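Long-range contacts in probable glutathione reductase (Sinorhizobium meliloti, PDB 4DNA), which probably reduces glutathione disulfide to two molecules of glutathione with electrons from NADPH, using one bound FAD per subunit: residues Ala182-Asn187 / Thr343-Gln348; Ser347-Gly352 / His406-Asp411; Val194-Ile199 / Lys224-Leu229. All blocks are in the same frame, centred on the assembly; numbering follows the deposited sequence.

Overall arrangement
The three contacts lie at or beside the place where the nucleotide-binding part of the subunit meets its dimerisation domain. In contact 1, helix 180-191 meets the chain just after strand 343-345. Contact 2 begins there, sharing S347 and Q348, and continues into the neighbouring strands of the same antiparallel sheet; the two centres are about 9 Å apart. Contact 3, a parallel strand pair whose centre lies about 13 Å from that of contact 1, is nested within the chain loop that contact 1 closes. K224 of contact 3 links them, its NZ lying 2.7 Å from Q348 O. Contact 1 is nearest the flavin: the E184 side chain comes within about 4 Å of bound FAD.

Contact 1 (Ala182-Asn187 / Thr343-Gln348); sequences AVEFAN and TAVFSQ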
ATOM      1  N   ALA A 182      -7.735  21.470   4.082  1.00 63.10           N
ATOM      2  CA  ALA A 182      -8.289  21.663   5.402  1.00 61.72           C
ATOM      3  C   ALA A 182      -8.164  20.371   6.198  1.00 61.49           C
ATOM      4  O   ALA A 182      -7.570  20.364   7.273  1.00 60.93           O
ATOM      5  CB  ALA A 182      -9.732  22.111   5.301  1.00 62.81           C
ATOM      6  N   VAL A 183      -8.674  19.272   5.658  1.00 60.90           N
ATOM      7  CA  VAL A 183      -8.694  18.034   6.421  1.00 59.38           C
ATOM      8  C   VAL A 183      -7.303  17.474   6.712  1.00 60.93           C
ATOM      9  O   VAL A 183      -7.085  16.914   7.785  1.00 61.89           O
ATOM     10  CB  VAL A 183      -9.657  16.976   5.858  1.00 60.59           C
ATOM     11  CG1 VAL A 183     -11.072  17.542   5.815  1.00 61.73           C
ATOM     12  CG2 VAL A 183      -9.235  16.516   4.483  1.00 61.88           C
ATOM     13  N   GLU A 184      -6.366  17.647   5.777  1.00 60.90           N
ATOM     14  CA  GLU A 184      -4.978  17.242   5.984  1.00 60.11           C
ATOM     15  C   GLU A 184      -4.345  17.995   7.154  1.00 60.81           C
ATOM     16  O   GLU A 184      -3.879  17.390   8.120  1.00 61.50           O
ATOM     17  CB  GLU A 184      -4.169  17.459   4.715  1.00 61.56           C
ATOM     18  CG  GLU A 184      -4.521  16.511   3.572  1.00 63.12           C
ATOM     19  CD  GLU A 184      -3.622  16.667   2.346  1.00 64.68           C
ATOM     20  OE1 GLU A 184      -3.082  17.791   2.094  1.00 62.77           O
ATOM     21  OE2 GLU A 184      -3.465  15.648   1.633  1.00 64.70           O
ATOM     22  N   PHE A 185      -4.349  19.316   7.080  1.00 61.06           N
ATOM     23  CA  PHE A 185      -3.792  20.117   8.150  1.00 61.50           C
ATOM     24  C   PHE A 185      -4.409  19.835   9.512  1.00 62.63           C
ATOM     25  O   PHE A 185      -3.689  19.644  10.485  1.00 62.72           O
ATOM     26  CB  PHE A 185      -3.861  21.595   7.801  1.00 61.90           C
ATOM     27  CG  PHE A 185      -2.678  22.059   7.033  1.00 62.10           C
ATOM     28  CD1 PHE A 185      -1.465  22.278   7.676  1.00 62.58           C
ATOM     29  CD2 PHE A 185      -2.742  22.223   5.662  1.00 61.85           C
ATOM     30  CE1 PHE A 185      -0.345  22.680   6.974  1.00 62.84           C
ATOM     31  CE2 PHE A 185      -1.620  22.629   4.952  1.00 61.68           C
ATOM     32  CZ  PHE A 185      -0.424  22.867   5.611  1.00 62.02           C
ATOM     33  N   ALA A 186      -5.736  19.782   9.569  1.00 62.60           N
ATOM     34  CA  ALA A 186      -6.432  19.462  10.802  1.00 63.17           C
ATOM     35  C   ALA A 186      -5.903  18.174  11.379  1.00 63.43           C
ATOM     36  O   ALA A 186      -5.671  18.070  12.581  1.00 65.54           O
ATOM     37  CB  ALA A 186      -7.918  19.355  10.567  1.00 64.06           C
ATOM     38  N   ASN A 187      -5.703  17.187  10.520  1.00 62.73           N
ATOM     39  CA  ASN A 187      -5.109  15.939  10.973  1.00 64.40           C
ATOM     40  C   ASN A 187      -3.641  16.083  11.379  1.00 63.35           C
ATOM     41  O   ASN A 187      -3.222  15.490  12.374  1.00 62.78           O
ATOM     42  CB  ASN A 187      -5.310  14.840   9.942  1.00 61.14           C
ATOM     43  CG  ASN A 187      -6.695  14.253  10.019  1.00 63.94           C
ATOM     44  OD1 ASN A 187      -6.965  13.400  10.862  1.00 67.90           O
ATOM     45  ND2 ASN A 187      -7.590  14.711   9.154  1.00 63.18           N
ATOM     46  N   THR A 343      -6.742   9.763  -7.054  1.00 62.45           N
ATOM     47  CA  THR A 343      -6.250  10.781  -6.133  1.00 63.79           C
ATOM     48  C   THR A 343      -6.189  10.233  -4.716  1.00 63.93           C
ATOM     49  O   THR A 343      -6.875   9.262  -4.380  1.00 63.60           O
ATOM     50  CB  THR A 343      -7.128  12.052  -6.121  1.00 64.70           C
ATOM     51  OG1 THR A 343      -8.510  11.693  -5.983  1.00 62.96           O
ATOM     52  CG2 THR A 343      -6.923  12.880  -7.382  1.00 65.85           C
ATOM     53  N   ALA A 344      -5.361  10.867  -3.892  1.00 64.45           N
ATOM     54  CA  ALA A 344      -5.290  10.564  -2.469  1.00 62.91           C
ATOM     55  C   ALA A 344      -5.615  11.808  -1.630  1.00 62.09           C
ATOM     56  O   ALA A 344      -5.539  12.940  -2.114  1.00 64.40           O
ATOM     57  CB  ALA A 344      -3.914  10.013  -2.119  1.00 60.27           C
ATOM     58  N   VAL A 345      -6.013  11.589  -0.385  1.00 61.27           N
ATOM     59  CA  VAL A 345      -6.106  12.658   0.594  1.00 62.98           C
ATOM     60  C   VAL A 345      -5.337  12.132   1.780  1.00 62.07           C
ATOM     61  O   VAL A 345      -5.663  11.079   2.327  1.00 62.53           O
ATOM     62  CB  VAL A 345      -7.555  12.959   1.034  1.00 62.41           C
ATOM     63  CG1 VAL A 345      -7.561  13.991   2.157  1.00 61.93           C
ATOM     64  CG2 VAL A 345      -8.381  13.446  -0.141  1.00 61.09           C
ATOM     65  N   PHE A 346      -4.311  12.857   2.181  1.00 62.74           N
ATOM     66  CA  PHE A 346      -3.480  12.352   3.241  1.00 63.49           C
ATOM     67  C   PHE A 346      -3.954  12.808   4.581  1.00 63.17           C
ATOM     68  O   PHE A 346      -3.202  13.383   5.366  1.00 64.08           O
ATOM     69  CB  PHE A 346      -2.027  12.652   2.962  1.00 65.34           C
ATOM     70  CG  PHE A 346      -1.485  11.824   1.858  1.00 64.66           C
ATOM     71  CD1 PHE A 346      -1.177  10.483   2.076  1.00 66.53           C
ATOM     72  CD2 PHE A 346      -1.336  12.356   0.596  1.00 63.79           C
ATOM     73  CE1 PHE A 346      -0.689   9.692   1.048  1.00 66.15           C
ATOM     74  CE2 PHE A 346      -0.844  11.585  -0.442  1.00 65.89           C
ATOM     75  CZ  PHE A 346      -0.518  10.248  -0.220  1.00 66.42           C
ATOM     76  N   SER A 347      -5.236  12.551   4.815  1.00 62.80           N
ATOM     77  CA  SER A 347      -5.814  12.681   6.126  1.00 62.85           C
ATOM     78  C   SER A 347      -5.488  11.392   6.854  1.00 64.65           C
ATOM     79  O   SER A 347      -4.672  10.576   6.400  1.00 65.29           O
ATOM     80  CB  SER A 347      -7.312  12.870   6.032  1.00 63.38           C
ATOM     81  OG  SER A 347      -7.901  11.774   5.373  1.00 64.37           O
ATOM     82  N   GLN A 348      -6.104  11.196   7.998  1.00 64.68           N
ATOM     83  CA  GLN A 348      -5.747  10.065   8.809  1.00 66.62           C
ATOM     84  C   GLN A 348      -7.043   9.725   9.488  1.00 69.64           C
ATOM     85  O   GLN A 348      -7.491  10.495  10.343  1.00 68.22           O
ATOM     86  CB  GLN A 348      -4.676  10.454   9.833  1.00 66.95           C
ATOM     87  CG  GLN A 348      -3.424  11.123   9.249  1.00 65.28           C
ATOM     88  CD  GLN A 348      -2.483  11.663  10.317  1.00 60.16           C
ATOM     89  OE1 GLN A 348      -1.990  12.786  10.222  1.00 60.86           O
ATOM     90  NE2 GLN A 348      -2.234  10.866  11.339  1.00 56.58           N
TER
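The E184 side chain lies alongside that of F346, both pointing the same way, with its OE2 at the edge of the phenyl ring and near the ring plane. CG is anti to the carbonyl carbon (chi1 -70°) and the chain then runs extended, which carries the carboxylate from the helix across to the loop. There OE2 accepts the backbone N-H of F346 at 3.0 Å from F346 N, using its anti lone pair. F346 centres an inverse gamma turn. A glutamate suits the place because the same OE2 also forms a salt bridge with K51, a residue that binds FAD.

One turn further along the helix, N187 folds back on its own backbone. Its ND2 donates to V183 O at 2.6 Å, and N187 N reaches that oxygen from the opposite face of the carbonyl. The amide is thereby fixed with OD1 toward Q348 O, 3.0 Å away. Two acceptors cannot bond to each other, but K224 NZ donates to both. ND2 also rests 3.6 Å from S347 CB. Beside these polar contacts the branched side chains of V183 and V345 cross at about a right angle, CG2 to CG1 at 3.8 Å, giving the interface its apolar part.

Helix 180-191, which carries part of a predicted NAD(+) site, is thus joined to the edge of the dimerisation sheet. Helix 211-223 packs against N187 and S347, helix 48-66 touches F346 and Q348, and P440 of the second subunit lies against F346.

Contact 2 (Ser347-Gly352 / His406-Asp411); sequences SQPEIG and HILGHD
An antiparallel strand pair in the dimerisation domain brings I351 opposite L408 and G352 opposite I407. G352 and I407 are the hydrogen-bonded pair: G352 N donates to I407 O at 3.0 Å, and I407 N returns a bond to G352 O at 2.9 Å. I351 and L408 form the non-hydrogen-bonded pair, and their side chains share one face of the sheet. L408 carries that face. Its CG stands anti to the backbone N (chi1 179°), which brings CD1 over to I351 CG1 at 3.4 Å and to P349 CG at 3.6 Å. A leucine fits because one of its methyls, CD1, reaches both the I351 side chain and the P349 ring.

Beyond the ladder the two segments stay joined by G409 N, which donates to E350 O in the carbonyl plane at 2.8 Å. G409 has a phi of 143°, where a CB would press on the preceding carbonyl oxygen, and this explains the glycine just past the strand. In 347-352 the peptide bond before P349 is cis, and S347 OG closes over the turn by donating to P349 O at 2.7 Å. The E350 side chain extends toward the backbone of D411, and its OE1 accepts from G413 N at the start of helix 412-424.

L217 of helix 211-223 covers P349 and I351, while I407 faces A412, M415 and L419 of helix 412-424. D411 comes close to D411 of the second subunit, placing this end of the contact at the dimer interface. An antiparallel sheet with helices packed against it fits the C-terminal dimerisation domain of the pyridine nucleotide-disulfide oxidoreductases.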
ATOM      1  N   SER A 347      -5.236  12.551   4.815  1.00 62.80           N
ATOM      2  CA  SER A 347      -5.814  12.681   6.126  1.00 62.85           C
ATOM      3  C   SER A 347      -5.488  11.392   6.854  1.00 64.65           C
ATOM      4  O   SER A 347      -4.672  10.576   6.400  1.00 65.29           O
ATOM      5  CB  SER A 347      -7.312  12.870   6.032  1.00 63.38           C
ATOM      6  OG  SER A 347      -7.901  11.774   5.373  1.00 64.37           O
ATOM      7  N   GLN A 348      -6.104  11.196   7.998  1.00 64.68           N
ATOM      8  CA  GLN A 348      -5.747  10.065   8.809  1.00 66.62           C
ATOM      9  C   GLN A 348      -7.043   9.725   9.488  1.00 69.64           C
ATOM     10  O   GLN A 348      -7.491  10.495  10.343  1.00 68.22           O
ATOM     11  CB  GLN A 348      -4.676  10.454   9.833  1.00 66.95           C
ATOM     12  CG  GLN A 348      -3.424  11.123   9.249  1.00 65.28           C
ATOM     13  CD  GLN A 348      -2.483  11.663  10.317  1.00 60.16           C
ATOM     14  OE1 GLN A 348      -1.990  12.786  10.222  1.00 60.86           O
ATOM     15  NE2 GLN A 348      -2.234  10.866  11.339  1.00 56.58           N
ATOM     16  N   PRO A 349      -7.686   8.610   9.077  1.00 68.36           N
ATOM     17  CA  PRO A 349      -7.234   7.646   8.052  1.00 68.99           C
ATOM     18  C   PRO A 349      -7.135   8.239   6.633  1.00 65.93           C
ATOM     19  O   PRO A 349      -7.864   9.191   6.306  1.00 65.84           O
ATOM     20  CB  PRO A 349      -8.328   6.571   8.089  1.00 69.36           C
ATOM     21  CG  PRO A 349      -9.537   7.287   8.585  1.00 67.03           C
ATOM     22  CD  PRO A 349      -9.027   8.273   9.590  1.00 66.34           C
ATOM     23  N   GLU A 350      -6.240   7.682   5.811  1.00 64.13           N
ATOM     24  CA  GLU A 350      -6.091   8.118   4.425  1.00 64.41           C
ATOM     25  C   GLU A 350      -7.319   7.830   3.593  1.00 64.12           C
ATOM     26  O   GLU A 350      -8.054   6.883   3.855  1.00 63.59           O
ATOM     27  CB  GLU A 350      -4.949   7.395   3.745  1.00 63.82           C
ATOM     28  CG  GLU A 350      -3.659   8.149   3.718  1.00 65.25           C
ATOM     29  CD  GLU A 350      -2.520   7.229   3.359  1.00 66.67           C
ATOM     30  OE1 GLU A 350      -2.302   7.017   2.144  1.00 65.48           O
ATOM     31  OE2 GLU A 350      -1.866   6.705   4.297  1.00 65.30           O
ATOM     32  N   ILE A 351      -7.514   8.645   2.567  1.00 62.97           N
ATOM     33  CA  ILE A 351      -8.421   8.307   1.495  1.00 61.69           C
ATOM     34  C   ILE A 351      -7.587   8.017   0.233  1.00 60.62           C
ATOM     35  O   ILE A 351      -6.518   8.583   0.037  1.00 61.65           O
ATOM     36  CB  ILE A 351      -9.517   9.384   1.322  1.00 60.09           C
ATOM     37  CG1 ILE A 351     -10.357   9.442   2.607  1.00 62.90           C
ATOM     38  CG2 ILE A 351     -10.412   9.072   0.132  1.00 59.76           C
ATOM     39  CD1 ILE A 351     -11.220  10.669   2.788  1.00 61.90           C
ATOM     40  N   GLY A 352      -8.055   7.066  -0.565  1.00 60.72           N
ATOM     41  CA  GLY A 352      -7.523   6.799  -1.890  1.00 61.08           C
ATOM     42  C   GLY A 352      -8.723   6.555  -2.787  1.00 62.20           C
ATOM     43  O   GLY A 352      -9.642   5.825  -2.409  1.00 62.12           O
ATOM     44  N   HIS A 406     -13.005   3.197  -3.882  1.00 61.71           N
ATOM     45  CA  HIS A 406     -12.812   4.144  -2.787  1.00 59.68           C
ATOM     46  C   HIS A 406     -12.377   3.428  -1.546  1.00 61.13           C
ATOM     47  O   HIS A 406     -13.013   2.459  -1.118  1.00 61.02           O
ATOM     48  CB  HIS A 406     -14.106   4.886  -2.510  1.00 62.23           C
ATOM     49  CG  HIS A 406     -14.828   5.324  -3.755  1.00 62.84           C
ATOM     50  ND1 HIS A 406     -14.526   6.471  -4.406  1.00 64.06           N
ATOM     51  CD2 HIS A 406     -15.848   4.714  -4.478  1.00 61.80           C
ATOM     52  CE1 HIS A 406     -15.316   6.586  -5.485  1.00 63.23           C
ATOM     53  NE2 HIS A 406     -16.129   5.511  -5.525  1.00 63.70           N
ATOM     54  N   ILE A 407     -11.282   3.919  -0.966  1.00 61.45           N
ATOM     55  CA  ILE A 407     -10.625   3.305   0.185  1.00 62.34           C
ATOM     56  C   ILE A 407     -10.439   4.336   1.277  1.00 64.72           C
ATOM     57  O   ILE A 407      -9.903   5.413   1.034  1.00 61.96           O
ATOM     58  CB  ILE A 407      -9.206   2.770  -0.153  1.00 62.25           C
ATOM     59  CG1 ILE A 407      -9.175   1.982  -1.470  1.00 62.01           C
ATOM     60  CG2 ILE A 407      -8.679   1.915   0.991  1.00 63.12           C
ATOM     61  CD1 ILE A 407      -9.933   0.669  -1.440  1.00 63.31           C
ATOM     62  N   LEU A 408     -10.899   4.003   2.473  1.00 62.88           N
ATOM     63  CA  LEU A 408     -10.588   4.791   3.651  1.00 63.29           C
ATOM     64  C   LEU A 408      -9.772   3.909   4.589  1.00 63.45           C
ATOM     65  O   LEU A 408     -10.246   2.864   5.036  1.00 63.37           O
ATOM     66  CB  LEU A 408     -11.869   5.257   4.325  1.00 62.64           C
ATOM     67  CG  LEU A 408     -11.701   6.092   5.592  1.00 63.47           C
ATOM     68  CD1 LEU A 408     -10.961   7.383   5.286  1.00 64.43           C
ATOM     69  CD2 LEU A 408     -13.062   6.388   6.207  1.00 61.81           C
ATOM     70  N   GLY A 409      -8.538   4.302   4.867  1.00 63.28           N
ATOM     71  CA  GLY A 409      -7.676   3.476   5.685  1.00 62.59           C
ATOM     72  C   GLY A 409      -6.236   3.508   5.236  1.00 65.30           C
ATOM     73  O   GLY A 409      -5.876   4.234   4.300  1.00 64.61           O
ATOM     74  N   HIS A 410      -5.418   2.704   5.908  1.00 66.46           N
ATOM     75  CA  HIS A 410      -3.976   2.725   5.732  1.00 66.49           C
ATOM     76  C   HIS A 410      -3.560   2.420   4.343  1.00 66.23           C
ATOM     77  O   HIS A 410      -3.887   1.362   3.819  1.00 67.58           O
ATOM     78  CB  HIS A 410      -3.305   1.772   6.707  1.00 70.97           C
ATOM     79  CG  HIS A 410      -3.505   2.164   8.149  1.00 75.04           C
ATOM     80  ND1 HIS A 410      -2.742   3.097   8.762  1.00 75.19           N
ATOM     81  CD2 HIS A 410      -4.447   1.741   9.091  1.00 75.94           C
ATOM     82  CE1 HIS A 410      -3.163   3.256  10.033  1.00 74.64           C
ATOM     83  NE2 HIS A 410      -4.204   2.420  10.236  1.00 74.85           N
ATOM     84  N   ASP A 411      -2.837   3.363   3.742  1.00 64.74           N
ATOM     85  CA  ASP A 411      -2.197   3.183   2.428  1.00 67.53           C
ATOM     86  C   ASP A 411      -3.172   3.332   1.264  1.00 64.47           C
ATOM     87  O   ASP A 411      -2.876   2.924   0.130  1.00 63.76           O
ATOM     88  CB  ASP A 411      -1.444   1.840   2.348  1.00 66.81           C
ATOM     89  CG  ASP A 411      -0.411   1.684   3.458  1.00 70.32           C
ATOM     90  OD1 ASP A 411       0.464   2.585   3.575  1.00 71.08           O
ATOM     91  OD2 ASP A 411      -0.488   0.669   4.205  1.00 71.86           O
TER

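Contact 3 (Val194-Ile199 / Lys224-Leu229); sequences VKTTLI and KGIRIL
L198 is gripped through its backbone by the neighbouring parallel strand: L198 N donates almost straight to R227 O at 2.8 Å, and L198 O accepts from L229 N at the same distance. A weaker bond, R227 N to T196 O at 3.4 Å, extends the ladder. On one face I199 CG1 meets L229 CB, and T197 CG2 lies 3.7 Å from R227 CB. The aliphatic stem of R227 packs on T197 CG2, while its guanidinium, leading away from 194-199, has L229 CD1 over one face.

T196 uses both branches: CG2, anti to the backbone N, touches I226 CG2 at 3.9 Å, and OG1 donates to V194 O. Replacing T196 with an alanine would probably deprive V194 O of this hydroxyl donor and open a gap beside I226. A water joins T196 N to G225 O. G225, with positive phi, ends helix 211-223 in a Schellman motif.

These strands and helix 211-223 make a beta-alpha-beta unit, with M221 over L198 and I228. Strand 172-176 flanks 195-199 on its other side, and helix 180-191, carrying part of the predicted NAD(+) site, packs on T196 and I226, consistent with a Rossmann-type nucleotide-binding domain.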
ATOM      1  N   VAL A 194      -2.112  19.729  18.912  1.00 67.13           N
ATOM      2  CA  VAL A 194      -2.830  20.988  18.834  1.00 66.59           C
ATOM      3  C   VAL A 194      -4.295  20.678  19.041  1.00 67.54           C
ATOM      4  O   VAL A 194      -4.824  19.781  18.388  1.00 67.30           O
ATOM      5  CB  VAL A 194      -2.663  21.661  17.458  1.00 66.78           C
ATOM      6  CG1 VAL A 194      -3.434  22.968  17.398  1.00 66.63           C
ATOM      7  CG2 VAL A 194      -1.196  21.904  17.150  1.00 67.33           C
ATOM      8  N   LYS A 195      -4.945  21.395  19.956  1.00 68.40           N
ATOM      9  CA  LYS A 195      -6.402  21.339  20.077  1.00 69.26           C
ATOM     10  C   LYS A 195      -6.994  21.847  18.762  1.00 68.59           C
ATOM     11  O   LYS A 195      -6.914  23.037  18.464  1.00 69.36           O
ATOM     12  CB  LYS A 195      -6.861  22.191  21.263  1.00 71.91           C
ATOM     13  CG  LYS A 195      -8.355  22.473  21.330  1.00 73.26           C
ATOM     14  CD  LYS A 195      -9.113  21.394  22.090  1.00 81.32           C
ATOM     15  CE  LYS A 195     -10.585  21.761  22.267  1.00 86.97           C
ATOM     16  NZ  LYS A 195     -11.386  21.432  21.052  1.00 87.30           N
ATOM     17  N   THR A 196      -7.557  20.937  17.967  1.00 67.02           N
ATOM     18  CA  THR A 196      -7.952  21.249  16.579  1.00 67.30           C
ATOM     19  C   THR A 196      -9.461  21.389  16.370  1.00 67.82           C
ATOM     20  O   THR A 196     -10.220  20.522  16.776  1.00 69.45           O
ATOM     21  CB  THR A 196      -7.399  20.193  15.591  1.00 66.07           C
ATOM     22  OG1 THR A 196      -5.972  20.273  15.549  1.00 64.12           O
ATOM     23  CG2 THR A 196      -7.935  20.414  14.182  1.00 65.62           C
ATOM     24  N   THR A 197      -9.891  22.471  15.725  1.00 68.54           N
ATOM     25  CA  THR A 197     -11.301  22.623  15.325  1.00 70.12           C
ATOM     26  C   THR A 197     -11.415  22.940  13.835  1.00 68.97           C
ATOM     27  O   THR A 197     -10.684  23.783  13.314  1.00 68.05           O
ATOM     28  CB  THR A 197     -12.019  23.731  16.125  1.00 70.65           C
ATOM     29  OG1 THR A 197     -11.640  23.658  17.503  1.00 72.24           O
ATOM     30  CG2 THR A 197     -13.522  23.601  16.007  1.00 71.86           C
ATOM     31  N   LEU A 198     -12.334  22.265  13.156  1.00 69.62           N
ATOM     32  CA  LEU A 198     -12.555  22.472  11.718  1.00 69.08           C
ATOM     33  C   LEU A 198     -13.968  22.987  11.447  1.00 71.14           C
ATOM     34  O   LEU A 198     -14.947  22.433  11.969  1.00 71.21           O
ATOM     35  CB  LEU A 198     -12.296  21.163  10.955  1.00 68.26           C
ATOM     36  CG  LEU A 198     -12.539  21.049   9.452  1.00 68.19           C
ATOM     37  CD1 LEU A 198     -11.460  21.723   8.616  1.00 66.90           C
ATOM     38  CD2 LEU A 198     -12.586  19.578   9.116  1.00 68.16           C
ATOM     39  N   ILE A 199     -14.071  24.050  10.647  1.00 71.37           N
ATOM     40  CA  ILE A 199     -15.378  24.625  10.314  1.00 72.82           C
ATOM     41  C   ILE A 199     -15.572  24.812   8.806  1.00 74.46           C
ATOM     42  O   ILE A 199     -14.644  25.168   8.071  1.00 71.47           O
ATOM     43  CB  ILE A 199     -15.657  25.920  11.104  1.00 75.20           C
ATOM     44  CG1 ILE A 199     -17.118  26.362  10.933  1.00 77.42           C
ATOM     45  CG2 ILE A 199     -14.662  27.012  10.733  1.00 74.14           C
ATOM     46  CD1 ILE A 199     -17.486  27.652  11.649  1.00 77.53           C
ATOM     47  N   LYS A 224     -11.808  10.907  17.366  1.00 74.45           N
ATOM     48  CA  LYS A 224     -10.470  11.048  17.953  1.00 73.92           C
ATOM     49  C   LYS A 224     -10.187  12.407  18.591  1.00 72.83           C
ATOM     50  O   LYS A 224      -9.063  12.673  19.011  1.00 71.59           O
ATOM     51  CB  LYS A 224      -9.357  10.619  16.973  1.00 70.04           C
ATOM     52  CG  LYS A 224      -9.008  11.593  15.873  1.00 70.10           C
ATOM     53  CD  LYS A 224      -7.966  10.987  14.942  1.00 70.20           C
ATOM     54  CE  LYS A 224      -7.963  11.678  13.583  1.00 69.43           C
ATOM     55  NZ  LYS A 224      -6.739  11.412  12.771  1.00 69.12           N
ATOM     56  N   GLY A 225     -11.207  13.255  18.687  1.00 72.98           N
ATOM     57  CA  GLY A 225     -11.061  14.526  19.384  1.00 71.84           C
ATOM     58  C   GLY A 225     -10.925  15.735  18.482  1.00 72.03           C
ATOM     59  O   GLY A 225     -10.347  16.745  18.870  1.00 73.76           O
ATOM     60  N   ILE A 226     -11.447  15.649  17.267  1.00 71.69           N
ATOM     61  CA  ILE A 226     -11.494  16.835  16.420  1.00 71.45           C
ATOM     62  C   ILE A 226     -12.929  17.364  16.365  1.00 70.61           C
ATOM     63  O   ILE A 226     -13.869  16.629  16.049  1.00 72.35           O
ATOM     64  CB  ILE A 226     -10.878  16.594  15.019  1.00 69.91           C
ATOM     65  CG1 ILE A 226      -9.439  16.065  15.172  1.00 68.88           C
ATOM     66  CG2 ILE A 226     -10.918  17.874  14.194  1.00 66.96           C
ATOM     67  CD1 ILE A 226      -8.710  15.744  13.882  1.00 66.18           C
ATOM     68  N   ARG A 227     -13.094  18.630  16.720  1.00 70.17           N
ATOM     69  CA  ARG A 227     -14.396  19.243  16.670  1.00 74.54           C
ATOM     70  C   ARG A 227     -14.648  19.651  15.228  1.00 72.47           C
ATOM     71  O   ARG A 227     -13.854  20.392  14.640  1.00 71.18           O
ATOM     72  CB  ARG A 227     -14.454  20.452  17.601  1.00 73.43           C
ATOM     73  CG  ARG A 227     -15.851  20.766  18.097  1.00 75.66           C
ATOM     74  CD  ARG A 227     -15.971  22.220  18.512  1.00 76.88           C
ATOM     75  NE  ARG A 227     -17.349  22.567  18.863  1.00 80.77           N
ATOM     76  CZ  ARG A 227     -17.738  23.742  19.367  1.00 83.32           C
ATOM     77  NH1 ARG A 227     -16.853  24.715  19.590  1.00 80.95           N
ATOM     78  NH2 ARG A 227     -19.025  23.951  19.647  1.00 84.51           N
ATOM     79  N   ILE A 228     -15.722  19.134  14.639  1.00 72.56           N
ATOM     80  CA  ILE A 228     -16.106  19.559  13.301  1.00 71.66           C
ATOM     81  C   ILE A 228     -17.419  20.302  13.390  1.00 72.08           C
ATOM     82  O   ILE A 228     -18.332  19.871  14.075  1.00 74.78           O
ATOM     83  CB  ILE A 228     -16.222  18.397  12.292  1.00 71.21           C
ATOM     84  CG1 ILE A 228     -14.993  17.487  12.366  1.00 70.12           C
ATOM     85  CG2 ILE A 228     -16.418  18.924  10.869  1.00 68.89           C
ATOM     86  CD1 ILE A 228     -15.137  16.232  11.531  1.00 68.15           C
ATOM     87  N   LEU A 229     -17.478  21.432  12.702  1.00 71.15           N
ATOM     88  CA  LEU A 229     -18.643  22.276  12.677  1.00 73.94           C
ATOM     89  C   LEU A 229     -19.092  22.486  11.235  1.00 75.86           C
ATOM     90  O   LEU A 229     -18.453  23.201  10.457  1.00 75.65           O
ATOM     91  CB  LEU A 229     -18.344  23.602  13.378  1.00 75.79           C
ATOM     92  CG  LEU A 229     -17.943  23.435  14.850  1.00 76.15           C
ATOM     93  CD1 LEU A 229     -17.532  24.748  15.496  1.00 75.02           C
ATOM     94  CD2 LEU A 229     -19.053  22.762  15.648  1.00 79.75           C
TER
HETATM   95  O   HOH W   1      -7.725  18.233  18.906  1.00 50.82           O